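Local coordinates for protein RpfR (Cronobacter turicensis, PDB 6DGG) that is a PAS-domain protein that holds lauric acid in its pocket in the crystal and probably acts as a sensor, at residues V2-D14 / Q20-L32. Residues are numbered along the deposited sequence; the frame is centred on the assembly and turned at random.
Sequences VVSEANSVIVILD and QRFNRLSEEYTGL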
loop_
_atom_site.group_PDB
_atom_site.type_symbol
_atom_site.label_atom_id
_atom_site.label_comp_id
_atom_site.label_asym_id
_atom_site.label_seq_id
_atom_site.Cartn_x
_atom_site.Cartn_y
_atom_site.Cartn_z
ATOM N N VAL A 2 -19.671 -15.167 -6.638
ATOM C CA VAL A 2 -19.235 -13.953 -5.955
ATOM C C VAL A 2 -20.150 -12.777 -6.308
ATOM O O VAL A 2 -20.310 -12.406 -7.476
ATOM C CB VAL A 2 -17.748 -13.652 -6.240
ATOM C CG1 VAL A 2 -17.385 -12.238 -5.820
ATOM C CG2 VAL A 2 -16.861 -14.650 -5.508
ATOM N N VAL A 3 -20.724 -12.178 -5.264
ATOM C CA VAL A 3 -21.799 -11.208 -5.437
ATOM C C VAL A 3 -21.281 -9.922 -6.068
ATOM O O VAL A 3 -21.931 -9.342 -6.948
ATOM C CB VAL A 3 -22.474 -10.956 -4.077
ATOM C CG1 VAL A 3 -23.547 -9.881 -4.187
ATOM C CG2 VAL A 3 -23.067 -12.254 -3.548
ATOM N N SER A 4 -20.124 -9.445 -5.621
ATOM C CA SER A 4 -19.553 -8.204 -6.120
ATOM C C SER A 4 -18.042 -8.262 -5.939
ATOM O O SER A 4 -17.504 -9.219 -5.382
ATOM C CB SER A 4 -20.155 -6.992 -5.403
ATOM O OG SER A 4 -21.495 -6.773 -5.813
ATOM N N GLU A 5 -17.357 -7.232 -6.431
ATOM C CA GLU A 5 -15.917 -7.104 -6.270
ATOM C C GLU A 5 -15.589 -5.662 -5.914
ATOM O O GLU A 5 -16.355 -4.738 -6.202
ATOM C CB GLU A 5 -15.141 -7.489 -7.544
ATOM C CG GLU A 5 -15.197 -8.961 -7.898
ATOM C CD GLU A 5 -14.434 -9.290 -9.167
ATOM O OE1 GLU A 5 -13.232 -8.955 -9.249
ATOM O OE2 GLU A 5 -15.038 -9.880 -10.084
ATOM N N ALA A 6 -14.445 -5.483 -5.269
ATOM C CA ALA A 6 -13.974 -4.147 -4.955
ATOM C C ALA A 6 -13.213 -3.566 -6.144
ATOM O O ALA A 6 -12.842 -4.266 -7.088
ATOM C CB ALA A 6 -13.072 -4.169 -3.728
ATOM N N ASN A 7 -12.983 -2.257 -6.081
ATOM C CA ASN A 7 -12.340 -1.519 -7.157
ATOM C C ASN A 7 -10.987 -0.965 -6.749
ATOM O O ASN A 7 -10.341 -0.278 -7.548
ATOM C CB ASN A 7 -13.232 -0.352 -7.578
ATOM C CG ASN A 7 -14.658 -0.770 -7.779
ATOM O OD1 ASN A 7 -14.934 -1.669 -8.565
ATOM N ND2 ASN A 7 -15.572 -0.149 -7.038
ATOM N N SER A 8 -10.553 -1.236 -5.530
ATOM C CA SER A 8 -9.410 -0.573 -4.936
ATOM C C SER A 8 -8.501 -1.608 -4.304
ATOM O O SER A 8 -8.962 -2.643 -3.823
ATOM C CB SER A 8 -9.870 0.375 -3.845
ATOM O OG SER A 8 -10.864 1.256 -4.329
ATOM N N VAL A 9 -7.207 -1.314 -4.296
ATOM C CA VAL A 9 -6.237 -2.074 -3.520
ATOM C C VAL A 9 -6.123 -1.409 -2.154
ATOM O O VAL A 9 -5.767 -0.229 -2.048
ATOM C CB VAL A 9 -4.881 -2.168 -4.239
ATOM C CG1 VAL A 9 -5.026 -3.001 -5.501
ATOM C CG2 VAL A 9 -4.310 -0.801 -4.573
ATOM N N ILE A 10 -6.513 -2.139 -1.117
ATOM C CA ILE A 10 -6.610 -1.613 0.240
ATOM C C ILE A 10 -5.567 -2.330 1.085
ATOM O O ILE A 10 -5.644 -3.547 1.279
ATOM C CB ILE A 10 -8.022 -1.812 0.820
ATOM C CG1 ILE A 10 -9.071 -1.153 -0.083
ATOM C CG2 ILE A 10 -8.107 -1.265 2.221
ATOM C CD1 ILE A 10 -8.857 0.338 -0.368
ATOM N N VAL A 11 -4.588 -1.579 1.577
ATOM C CA VAL A 11 -3.484 -2.114 2.362
ATOM C C VAL A 11 -3.353 -1.261 3.614
ATOM O O VAL A 11 -3.348 -0.026 3.535
ATOM C CB VAL A 11 -2.181 -2.115 1.538
ATOM C CG1 VAL A 11 -1.013 -2.666 2.348
ATOM C CG2 VAL A 11 -2.365 -2.927 0.245
ATOM N N ILE A 12 -3.285 -1.912 4.773
ATOM C CA ILE A 12 -3.115 -1.230 6.048
ATOM C C ILE A 12 -1.700 -1.504 6.535
ATOM O O ILE A 12 -1.238 -2.649 6.503
ATOM C CB ILE A 12 -4.169 -1.679 7.069
ATOM C CG1 ILE A 12 -5.568 -1.412 6.504
ATOM C CG2 ILE A 12 -3.971 -0.962 8.403
ATOM C CD1 ILE A 12 -6.697 -1.885 7.401
ATOM N N LEU A 13 -1.007 -0.443 6.950
ATOM C CA LEU A 13 0.402 -0.493 7.316
ATOM C C LEU A 13 0.585 0.038 8.727
ATOM O O LEU A 13 -0.192 0.872 9.200
ATOM C CB LEU A 13 1.219 0.431 6.413
ATOM C CG LEU A 13 1.145 0.237 4.905
ATOM C CD1 LEU A 13 1.952 1.316 4.199
ATOM C CD2 LEU A 13 1.644 -1.138 4.526
ATOM N N ASP A 14 1.635 -0.437 9.400
ATOM C CA ASP A 14 2.101 0.226 10.604
ATOM C C ASP A 14 3.175 1.251 10.231
ATOM O O ASP A 14 3.467 1.477 9.053
ATOM C CB ASP A 14 2.518 -0.789 11.674
ATOM C CG ASP A 14 3.822 -1.507 11.365
ATOM O OD1 ASP A 14 4.517 -1.183 10.376
ATOM O OD2 ASP A 14 4.166 -2.415 12.162
ATOM N N GLN A 20 -0.578 -5.029 7.648
ATOM C CA GLN A 20 -1.548 -5.512 8.615
ATOM C C GLN A 20 -2.771 -6.143 7.970
ATOM O O GLN A 20 -3.328 -7.099 8.524
ATOM C CB GLN A 20 -1.967 -4.354 9.521
ATOM C CG GLN A 20 -0.779 -3.556 10.046
ATOM C CD GLN A 20 0.145 -4.382 10.929
ATOM O OE1 GLN A 20 -0.314 -5.161 11.765
ATOM N NE2 GLN A 20 1.454 -4.224 10.737
ATOM N N ARG A 21 -3.213 -5.606 6.831
ATOM C CA ARG A 21 -4.294 -6.157 6.023
ATOM C C ARG A 21 -3.977 -5.871 4.560
ATOM O O ARG A 21 -3.271 -4.909 4.232
ATOM C CB ARG A 21 -5.661 -5.546 6.374
ATOM C CG ARG A 21 -6.209 -5.894 7.753
ATOM C CD ARG A 21 -7.677 -6.312 7.665
ATOM N NE ARG A 21 -7.807 -7.610 7.007
ATOM C CZ ARG A 21 -8.924 -8.329 6.957
ATOM N NH1 ARG A 21 -10.038 -7.890 7.526
ATOM N NH2 ARG A 21 -8.916 -9.497 6.337
ATOM N N PHE A 22 -4.541 -6.700 3.683
ATOM C CA PHE A 22 -4.163 -6.745 2.271
ATOM C C PHE A 22 -5.343 -7.401 1.571
ATOM O O PHE A 22 -5.605 -8.588 1.792
ATOM C CB PHE A 22 -2.903 -7.602 2.172
ATOM C CG PHE A 22 -2.228 -7.656 0.823
ATOM C CD1 PHE A 22 -1.332 -6.663 0.436
ATOM C CD2 PHE A 22 -2.369 -8.771 0.007
ATOM C CE1 PHE A 22 -0.648 -6.745 -0.770
ATOM C CE2 PHE A 22 -1.678 -8.863 -1.208
ATOM C CZ PHE A 22 -0.814 -7.847 -1.590
ATOM N N ASN A 23 -6.094 -6.629 0.781
ATOM C CA ASN A 23 -7.399 -7.100 0.329
ATOM C C ASN A 23 -7.305 -7.965 -0.932
ATOM O O ASN A 23 -6.237 -8.188 -1.501
ATOM C CB ASN A 23 -8.394 -5.946 0.155
ATOM C CG ASN A 23 -8.186 -5.171 -1.135
ATOM O OD1 ASN A 23 -7.057 -4.955 -1.565
ATOM N ND2 ASN A 23 -9.284 -4.743 -1.751
ATOM N N ARG A 24 -8.461 -8.438 -1.392
ATOM C CA ARG A 24 -8.482 -9.431 -2.462
ATOM C C ARG A 24 -7.934 -8.868 -3.767
ATOM O O ARG A 24 -7.245 -9.575 -4.514
ATOM C CB ARG A 24 -9.896 -9.967 -2.658
ATOM C CG ARG A 24 -9.974 -11.142 -3.608
ATOM C CD ARG A 24 -11.349 -11.808 -3.556
ATOM N NE ARG A 24 -11.660 -12.353 -2.235
ATOM C CZ ARG A 24 -12.785 -12.994 -1.929
ATOM N NH1 ARG A 24 -13.724 -13.178 -2.850
ATOM N NH2 ARG A 24 -12.969 -13.457 -0.700
ATOM N N LEU A 25 -8.239 -7.610 -4.084
ATOM C CA LEU A 25 -7.699 -7.053 -5.317
ATOM C C LEU A 25 -6.183 -6.927 -5.242
ATOM O O LEU A 25 -5.493 -7.115 -6.251
ATOM C CB LEU A 25 -8.364 -5.714 -5.643
ATOM C CG LEU A 25 -8.052 -5.143 -7.032
ATOM C CD1 LEU A 25 -8.414 -6.126 -8.153
ATOM C CD2 LEU A 25 -8.767 -3.818 -7.282
ATOM N N SER A 26 -5.647 -6.641 -4.052
ATOM C CA SER A 26 -4.201 -6.656 -3.860
ATOM C C SER A 26 -3.629 -8.037 -4.151
ATOM O O SER A 26 -2.576 -8.161 -4.786
ATOM C CB SER A 26 -3.848 -6.226 -2.437
ATOM O OG SER A 26 -4.295 -4.904 -2.176
ATOM N N GLU A 27 -4.317 -9.091 -3.696
ATOM C CA GLU A 27 -3.896 -10.452 -4.006
ATOM C C GLU A 27 -3.899 -10.695 -5.509
ATOM O O GLU A 27 -2.968 -11.297 -6.046
ATOM C CB GLU A 27 -4.816 -11.462 -3.310
ATOM C CG GLU A 27 -4.844 -11.353 -1.788
ATOM C CD GLU A 27 -5.750 -12.372 -1.138
ATOM O OE1 GLU A 27 -6.676 -12.882 -1.811
ATOM O OE2 GLU A 27 -5.548 -12.685 0.054
ATOM N N GLU A 28 -4.944 -10.238 -6.209
ATOM C CA GLU A 28 -5.030 -10.483 -7.646
ATOM C C GLU A 28 -3.896 -9.794 -8.403
ATOM O O GLU A 28 -3.329 -10.367 -9.343
ATOM C CB GLU A 28 -6.400 -10.058 -8.166
ATOM C CG GLU A 28 -7.536 -10.931 -7.644
ATOM C CD GLU A 28 -8.913 -10.387 -7.992
ATOM O OE1 GLU A 28 -9.019 -9.577 -8.936
ATOM O OE2 GLU A 28 -9.889 -10.772 -7.315
ATOM N N TYR A 29 -3.530 -8.574 -7.996
ATOM C CA TYR A 29 -2.457 -7.858 -8.685
ATOM C C TYR A 29 -1.094 -8.495 -8.453
ATOM O O TYR A 29 -0.219 -8.405 -9.321
ATOM C CB TYR A 29 -2.400 -6.400 -8.221
ATOM C CG TYR A 29 -3.222 -5.452 -9.063
ATOM C CD1 TYR A 29 -2.725 -4.948 -10.262
ATOM C CD2 TYR A 29 -4.484 -5.049 -8.662
ATOM C CE1 TYR A 29 -3.474 -4.085 -11.043
ATOM C CE2 TYR A 29 -5.240 -4.191 -9.435
ATOM C CZ TYR A 29 -4.725 -3.700 -10.620
ATOM O OH TYR A 29 -5.467 -2.841 -11.402
ATOM N N THR A 30 -0.878 -9.115 -7.294
ATOM C CA THR A 30 0.466 -9.509 -6.881
ATOM C C THR A 30 0.709 -11.006 -6.902
ATOM O O THR A 30 1.873 -11.425 -6.924
ATOM C CB THR A 30 0.758 -9.019 -5.455
ATOM O OG1 THR A 30 -0.122 -9.681 -4.533
ATOM C CG2 THR A 30 0.604 -7.508 -5.351
ATOM N N GLY A 31 -0.341 -11.819 -6.882
ATOM C CA GLY A 31 -0.199 -13.251 -6.750
ATOM C C GLY A 31 0.093 -13.725 -5.347
ATOM O O GLY A 31 0.396 -14.908 -5.166
ATOM N N LEU A 32 -0.004 -12.845 -4.349
ATOM C CA LEU A 32 0.311 -13.163 -2.960
ATOM C C LEU A 32 -0.958 -13.060 -2.122
ATOM O O LEU A 32 -1.773 -12.151 -2.325
ATOM C CB LEU A 32 1.377 -12.195 -2.405
ATOM C CG LEU A 32 2.762 -12.267 -3.072
ATOM C CD1 LEU A 32 3.701 -11.193 -2.530
ATOM C CD2 LEU A 32 3.370 -13.631 -2.921
#
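Asn23 OD1 is gripped from both segments: Ile10 N reaches it in a nearly straight bond of 2.9 Å (175° at the hydrogen), coming from above the carbonyl plane, while the hydroxyl of Ser26 donates to it almost in line with its C=O. Ser26 N also donates weakly to OD1, which makes Asn23 the N-cap of helix 24-30. The other branch of the amide is held as well, since one N-H of Asn23 ND2 is donated to Ser8 O at 3.0 Å, close to the amide plane. With CG lodged between the backbone N and carbonyl carbon of Asn23 (chi1 79°), the amide is turned towards residues 8-10, where bonds at both its O and its N hold its rotation. Strands 9-13 and 19-22 form the first hairpin of the antiparallel PAS sheet, with 19-22 at one edge and 9-13 between it and 102-108, and Asn23 marks the passage from hairpin to helix. A classic beta bulge sets Gln20 and Arg21 against Ile12: Gln20 N donates to Ile12 O (2.7 Å) and Ile12 N to Arg21 O (3.0 Å). Ile12 CD1 lies alongside Arg21 CB, 3.9 Å away; the guanidinium beyond pairs with Glu34. On the other face, Val11 CG2 packs against Phe22 CD1 (3.9 Å), and both residues, with Ser26, touch the lauric acid. Ser26 CB sits over the centre of the Phe22 ring. Leu25 and Tyr29 of the helix receive Val9 CG1, which lies 3.8 Å from Tyr29 CD2; the Tyr29 hydroxyl bonds to Asp108.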